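Local atomic coordinates of putative SnoaL-like polyketide cyclase (Jannaschia sp., PDB entry 3KKG), a protein that is a putative SnoaL-like polyketide cyclase of the NTF2-like superfamily, which probably catalyses ring closure of a polyketide. Residues 33-46 and 122-134. Numbering follows the deposited sequence. Where two conformers were deposited one is given.
Sequences WRETMTPGFRSIFH and GQVIEMRYFTDLL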
loop_
_atom_site.group_PDB
_atom_site.type_symbol
_atom_site.label_atom_id
_atom_site.label_comp_id
_atom_site.label_asym_id
_atom_site.label_seq_id
_atom_site.Cartn_x
_atom_site.Cartn_y
_atom_site.Cartn_z
ATOM N N TRP A 33 0.261 -14.679 16.359
ATOM C CA TRP A 33 -0.974 -14.117 15.826
ATOM C C TRP A 33 -2.140 -14.275 16.824
ATOM O O TRP A 33 -2.898 -13.341 17.063
ATOM C CB TRP A 33 -1.335 -14.752 14.484
ATOM C CG TRP A 33 -0.590 -14.210 13.298
ATOM C CD1 TRP A 33 0.733 -13.932 13.225
ATOM C CD2 TRP A 33 -1.134 -13.891 12.013
ATOM N NE1 TRP A 33 1.049 -13.431 11.981
ATOM C CE2 TRP A 33 -0.072 -13.400 11.222
ATOM C CE3 TRP A 33 -2.414 -13.946 11.451
ATOM C CZ2 TRP A 33 -0.246 -12.999 9.901
ATOM C CZ3 TRP A 33 -2.584 -13.538 10.158
ATOM C CH2 TRP A 33 -1.513 -13.106 9.391
ATOM N N ARG A 34 -2.267 -15.457 17.422
ATOM C CA ARG A 34 -3.364 -15.696 18.369
ATOM C C ARG A 34 -3.296 -14.821 19.619
ATOM O O ARG A 34 -4.328 -14.457 20.166
ATOM C CB ARG A 34 -3.444 -17.169 18.752
ATOM C CG ARG A 34 -3.831 -18.050 17.586
ATOM C CD ARG A 34 -3.915 -19.507 17.957
ATOM N NE ARG A 34 -4.224 -20.323 16.776
ATOM C CZ ARG A 34 -3.405 -21.216 16.215
ATOM N NH1 ARG A 34 -2.198 -21.478 16.704
ATOM N NH2 ARG A 34 -3.805 -21.868 15.140
ATOM N N GLU A 35 -2.095 -14.457 20.051
ATOM C CA GLU A 35 -1.957 -13.535 21.184
ATOM C C GLU A 35 -2.068 -12.047 20.838
ATOM O O GLU A 35 -2.327 -11.220 21.702
ATOM C CB GLU A 35 -0.686 -13.813 21.961
ATOM C CG GLU A 35 0.644 -13.538 21.309
ATOM C CD GLU A 35 1.800 -14.052 22.198
ATOM O OE1 GLU A 35 1.863 -13.628 23.371
ATOM O OE2 GLU A 35 2.605 -14.905 21.749
ATOM N N THR A 36 -1.906 -11.714 19.562
ATOM C CA THR A 36 -1.874 -10.322 19.089
ATOM C C THR A 36 -3.206 -9.831 18.499
ATOM O O THR A 36 -3.601 -8.672 18.639
ATOM C CB THR A 36 -0.759 -10.230 17.995
ATOM O OG1 THR A 36 0.496 -10.568 18.621
ATOM C CG2 THR A 36 -0.619 -8.818 17.438
HETATM N N MSE A 37 -3.832 -10.705 17.705
HETATM C CA MSE A 37 -5.094 -10.393 17.007
HETATM C C MSE A 37 -6.289 -10.779 17.887
HETATM O O MSE A 37 -6.208 -11.714 18.697
HETATM C CB MSE A 37 -5.212 -11.168 15.686
HETATM C CG MSE A 37 -4.477 -10.589 14.483
HETATM SE SE MSE A 37 -2.492 -10.679 14.576
HETATM C CE MSE A 37 -2.127 -10.443 12.657
ATOM N N THR A 38 -7.405 -10.085 17.665
ATOM C CA THR A 38 -8.693 -10.455 18.289
ATOM C C THR A 38 -9.301 -11.627 17.516
ATOM O O THR A 38 -8.929 -11.923 16.392
ATOM C CB THR A 38 -9.671 -9.283 18.263
ATOM O OG1 THR A 38 -9.928 -8.905 16.902
ATOM C CG2 THR A 38 -9.088 -8.101 19.057
ATOM N N PRO A 39 -10.217 -12.360 18.150
ATOM C CA PRO A 39 -10.853 -13.501 17.466
ATOM C C PRO A 39 -11.581 -13.126 16.169
ATOM O O PRO A 39 -11.643 -13.921 15.227
ATOM C CB PRO A 39 -11.840 -14.026 18.517
ATOM C CG PRO A 39 -11.337 -13.469 19.802
ATOM C CD PRO A 39 -10.676 -12.191 19.543
ATOM N N GLY A 40 -12.148 -11.924 16.142
ATOM C CA GLY A 40 -12.852 -11.415 14.969
ATOM C C GLY A 40 -11.958 -10.614 14.018
ATOM O O GLY A 40 -12.468 -9.907 13.154
ATOM N N PHE A 41 -10.641 -10.740 14.183
ATOM C CA PHE A 41 -9.663 -10.139 13.254
ATOM C C PHE A 41 -10.061 -10.359 11.814
ATOM O O PHE A 41 -10.528 -11.438 11.428
ATOM C CB PHE A 41 -8.310 -10.757 13.533
ATOM C CG PHE A 41 -7.251 -10.381 12.549
ATOM C CD1 PHE A 41 -6.752 -9.119 12.508
ATOM C CD2 PHE A 41 -6.705 -11.334 11.698
ATOM C CE1 PHE A 41 -5.701 -8.799 11.608
ATOM C CE2 PHE A 41 -5.677 -11.050 10.868
ATOM C CZ PHE A 41 -5.192 -9.777 10.773
ATOM N N ARG A 42 -9.853 -9.323 11.014
ATOM C CA ARG A 42 -10.143 -9.339 9.569
ATOM C C ARG A 42 -8.855 -9.007 8.804
ATOM O O ARG A 42 -8.168 -8.039 9.127
ATOM C CB ARG A 42 -11.119 -8.204 9.198
ATOM C CG ARG A 42 -12.506 -8.384 9.689
ATOM C CD ARG A 42 -13.253 -7.045 9.808
ATOM N NE ARG A 42 -13.143 -6.234 8.600
ATOM C CZ ARG A 42 -13.943 -6.295 7.539
ATOM N NH1 ARG A 42 -14.955 -7.129 7.473
ATOM N NH2 ARG A 42 -13.729 -5.484 6.521
ATOM N N SER A 43 -8.613 -9.805 7.778
ATOM C CA SER A 43 -7.463 -9.702 6.918
ATOM C C SER A 43 -7.937 -9.310 5.508
ATOM O O SER A 43 -8.897 -9.864 4.980
ATOM C CB SER A 43 -6.749 -11.045 6.888
ATOM O OG SER A 43 -5.596 -10.955 6.079
ATOM N N ILE A 44 -7.285 -8.325 4.920
ATOM C CA ILE A 44 -7.679 -7.806 3.627
ATOM C C ILE A 44 -6.419 -7.825 2.751
ATOM O O ILE A 44 -5.407 -7.181 3.107
ATOM C CB ILE A 44 -8.234 -6.373 3.742
ATOM C CG1 ILE A 44 -9.560 -6.383 4.519
ATOM C CG2 ILE A 44 -8.431 -5.738 2.342
ATOM C CD1 ILE A 44 -10.067 -4.991 4.911
ATOM N N PHE A 45 -6.461 -8.607 1.677
ATOM C CA PHE A 45 -5.320 -8.797 0.803
ATOM C C PHE A 45 -5.606 -8.054 -0.480
ATOM O O PHE A 45 -6.472 -8.472 -1.250
ATOM C CB PHE A 45 -5.126 -10.286 0.568
ATOM C CG PHE A 45 -3.935 -10.648 -0.243
ATOM C CD1 PHE A 45 -2.698 -10.612 0.300
ATOM C CD2 PHE A 45 -4.072 -11.079 -1.533
ATOM C CE1 PHE A 45 -1.582 -11.048 -0.417
ATOM C CE2 PHE A 45 -2.946 -11.481 -2.283
ATOM C CZ PHE A 45 -1.719 -11.421 -1.724
ATOM N N HIS A 46 -4.943 -6.932 -0.713
ATOM C CA HIS A 46 -5.186 -6.086 -1.873
ATOM C C HIS A 46 -6.703 -5.731 -1.887
ATOM O O HIS A 46 -7.227 -5.214 -0.911
ATOM C CB HIS A 46 -4.639 -6.756 -3.158
ATOM C CG HIS A 46 -3.165 -6.971 -3.125
ATOM N ND1 HIS A 46 -2.603 -8.072 -2.512
ATOM C CD2 HIS A 46 -2.125 -6.171 -3.470
ATOM C CE1 HIS A 46 -1.275 -7.946 -2.526
ATOM N NE2 HIS A 46 -0.968 -6.801 -3.092
ATOM N N GLY A 122 -5.216 -2.373 22.419
ATOM C CA GLY A 122 -3.953 -3.107 22.409
ATOM C C GLY A 122 -3.861 -4.360 21.537
ATOM O O GLY A 122 -2.819 -4.989 21.506
ATOM N N GLN A 123 -4.966 -4.728 20.881
ATOM C CA GLN A 123 -5.033 -5.927 20.054
ATOM C C GLN A 123 -5.255 -5.493 18.603
ATOM O O GLN A 123 -5.889 -4.466 18.344
ATOM C CB GLN A 123 -6.194 -6.834 20.503
ATOM C CG GLN A 123 -6.263 -7.126 21.994
ATOM C CD GLN A 123 -7.471 -7.988 22.361
ATOM O OE1 GLN A 123 -8.500 -7.489 22.850
ATOM N NE2 GLN A 123 -7.352 -9.281 22.126
ATOM N N VAL A 124 -4.724 -6.266 17.661
ATOM C CA VAL A 124 -4.912 -5.997 16.252
ATOM C C VAL A 124 -6.272 -6.527 15.793
ATOM O O VAL A 124 -6.594 -7.733 15.966
ATOM C CB VAL A 124 -3.788 -6.633 15.419
ATOM C CG1 VAL A 124 -4.034 -6.445 13.925
ATOM C CG2 VAL A 124 -2.421 -6.085 15.807
ATOM N N ILE A 125 -7.077 -5.639 15.232
ATOM C CA ILE A 125 -8.416 -6.037 14.729
ATOM C C ILE A 125 -8.549 -6.132 13.199
ATOM O O ILE A 125 -9.516 -6.741 12.692
ATOM C CB ILE A 125 -9.514 -5.122 15.297
ATOM C CG1 ILE A 125 -9.399 -3.671 14.780
ATOM C CG2 ILE A 125 -9.464 -5.126 16.839
ATOM C CD1 ILE A 125 -10.598 -2.775 15.172
ATOM N N GLU A 126 -7.636 -5.497 12.489
ATOM C CA GLU A 126 -7.695 -5.521 11.031
ATOM C C GLU A 126 -6.304 -5.266 10.466
ATOM O O GLU A 126 -5.499 -4.501 11.043
ATOM C CB GLU A 126 -8.648 -4.456 10.503
ATOM C CG GLU A 126 -8.839 -4.530 8.981
ATOM C CD GLU A 126 -9.939 -3.634 8.475
ATOM O OE1 GLU A 126 -11.110 -3.985 8.669
ATOM O OE2 GLU A 126 -9.570 -2.538 7.974
HETATM N N MSE A 127 -6.028 -5.924 9.353
HETATM C CA MSE A 127 -4.799 -5.798 8.628
HETATM C C MSE A 127 -5.120 -5.696 7.145
HETATM O O MSE A 127 -5.805 -6.578 6.638
HETATM C CB MSE A 127 -3.925 -7.029 8.879
HETATM C CG MSE A 127 -2.592 -7.022 8.197
HETATM SE SE MSE A 127 -1.601 -8.607 8.665
HETATM C CE MSE A 127 -2.575 -9.770 7.639
ATOM N N ARG A 128 -4.690 -4.616 6.497
ATOM C CA ARG A 128 -4.820 -4.432 5.067
ATOM C C ARG A 128 -3.444 -4.501 4.453
ATOM O O ARG A 128 -2.465 -4.061 5.048
ATOM C CB ARG A 128 -5.444 -3.070 4.731
ATOM C CG ARG A 128 -6.804 -2.864 5.304
ATOM C CD ARG A 128 -7.266 -1.413 5.140
ATOM N NE ARG A 128 -8.611 -1.227 5.654
ATOM C CZ ARG A 128 -9.329 -0.159 5.326
ATOM N NH1 ARG A 128 -8.863 0.760 4.491
ATOM N NH2 ARG A 128 -10.550 -0.013 5.843
ATOM N N TYR A 129 -3.320 -5.102 3.289
ATOM C CA TYR A 129 -2.046 -5.380 2.683
ATOM C C TYR A 129 -1.993 -5.007 1.218
ATOM O O TYR A 129 -2.865 -5.350 0.437
ATOM C CB TYR A 129 -1.724 -6.889 2.858
ATOM C CG TYR A 129 -0.353 -7.232 2.361
ATOM C CD1 TYR A 129 0.757 -6.889 3.112
ATOM C CD2 TYR A 129 -0.148 -7.877 1.170
ATOM C CE1 TYR A 129 2.015 -7.124 2.654
ATOM C CE2 TYR A 129 1.128 -8.138 0.715
ATOM C CZ TYR A 129 2.199 -7.780 1.465
ATOM O OH TYR A 129 3.484 -8.014 1.017
ATOM N N PHE A 130 -0.821 -4.479 0.821
ATOM C CA PHE A 130 -0.476 -4.351 -0.589
ATOM C C PHE A 130 0.980 -4.636 -0.828
ATOM O O PHE A 130 1.840 -4.158 -0.082
ATOM C CB PHE A 130 -0.679 -2.944 -1.130
ATOM C CG PHE A 130 -2.068 -2.406 -1.020
ATOM C CD1 PHE A 130 -2.506 -1.777 0.115
ATOM C CD2 PHE A 130 -2.941 -2.442 -2.106
ATOM C CE1 PHE A 130 -3.818 -1.251 0.195
ATOM C CE2 PHE A 130 -4.212 -1.906 -2.051
ATOM C CZ PHE A 130 -4.646 -1.332 -0.927
ATOM N N THR A 131 1.294 -5.332 -1.910
ATOM C CA THR A 131 2.618 -5.343 -2.541
ATOM C C THR A 131 2.474 -5.058 -4.010
ATOM O O THR A 131 1.411 -4.709 -4.474
ATOM C CB THR A 131 3.377 -6.624 -2.188
ATOM O OG1 THR A 131 4.744 -6.504 -2.655
ATOM C CG2 THR A 131 2.781 -7.881 -2.831
ATOM N N ASP A 132 3.546 -5.270 -4.791
ATOM C CA ASP A 132 3.392 -5.198 -6.254
ATOM C C ASP A 132 3.102 -6.623 -6.738
ATOM O O ASP A 132 3.938 -7.363 -7.242
ATOM C CB ASP A 132 4.660 -4.687 -6.912
ATOM C CG ASP A 132 4.428 -4.346 -8.381
ATOM O OD1 ASP A 132 3.407 -4.804 -8.969
ATOM O OD2 ASP A 132 5.290 -3.655 -8.979
ATOM N N LEU A 133 1.850 -7.036 -6.526
ATOM C CA LEU A 133 1.456 -8.382 -6.824
ATOM C C LEU A 133 1.459 -8.634 -8.325
ATOM O O LEU A 133 1.781 -9.753 -8.730
ATOM C CB LEU A 133 0.076 -8.694 -6.235
ATOM C CG LEU A 133 -0.389 -10.140 -6.274
ATOM C CD1 LEU A 133 0.499 -11.056 -5.465
ATOM C CD2 LEU A 133 -1.837 -10.220 -5.725
ATOM N N LEU A 134 1.183 -7.643 -9.156
ATOM C CA LEU A 134 1.279 -7.832 -10.605
ATOM C C LEU A 134 2.721 -8.166 -10.994
ATOM O O LEU A 134 2.994 -9.089 -11.785
ATOM C CB LEU A 134 0.841 -6.562 -11.348
ATOM C CG LEU A 134 0.945 -6.641 -12.857
ATOM C CD1 LEU A 134 0.034 -7.763 -13.408
ATOM C CD2 LEU A 134 0.604 -5.255 -13.487
HETATM O O HOH W 1 -11.933 -7.265 13.227
HETATM O O HOH W 2 -12.355 -2.686 6.300
HETATM O O HOH W 3 -5.659 -4.067 1.106
#
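Arg42 and Glu126 stand side by side on one face of the parallel strand pair 41-45 and 123-131, within the curved mixed sheet of an NTF2-like cone. NE of Arg42 gives a nearly straight hydrogen bond, part of a salt bridge, of 3.0 Å to OE1 of Glu126; OE1 sits close to the guanidinium plane and is met on its anti side. The two flat groups are turned 46° apart. OE2 of the same carboxylate accepts a hydrogen bond of 2.8 Å from NE of Arg128, completing a salt-bridge network in which one acid is shared by two arginines, which probably favours its ionised form. Both arginines have further acidic partners: Arg42 pairs with Glu52, and Arg128 reaches Glu76 of the second subunit.

At the far end of the strands, NE2 of His46 accepts a hydrogen bond of 2.9 Å from the backbone N of Thr131, tilted from the imidazole plane. Tyr129 O lies over the centre of one ring face and CD2 of Leu133 makes a CH-pi contact with the other, leaving the imidazole sandwiched. Backbone bonds such as Ile44 N to Met127 O, 2.9 Å, join the strands, while the turn at Pro39 and Gly40 separates this ladder from the short bridge of Met37 with Val124.

Val124, Met127 (a selenomethionine), Phe45 and Tyr129 share the other face with Ser43, and the ring of Phe41 reaches in beside them; helix 54-67 packs on Trp33, Met37 and Phe41. Phe45 and Tyr129 run nearly parallel but slid apart, with little overlap; bound glycol fragments beside both are consistent with a pocket here. Met127 CB meets the edge of the Phe41 ring at CZ, 3.6 Å away. Beyond CB the chain runs extended until it bends at chi3 (74°), bringing CE to 3.9 Å from CH2 of Trp33.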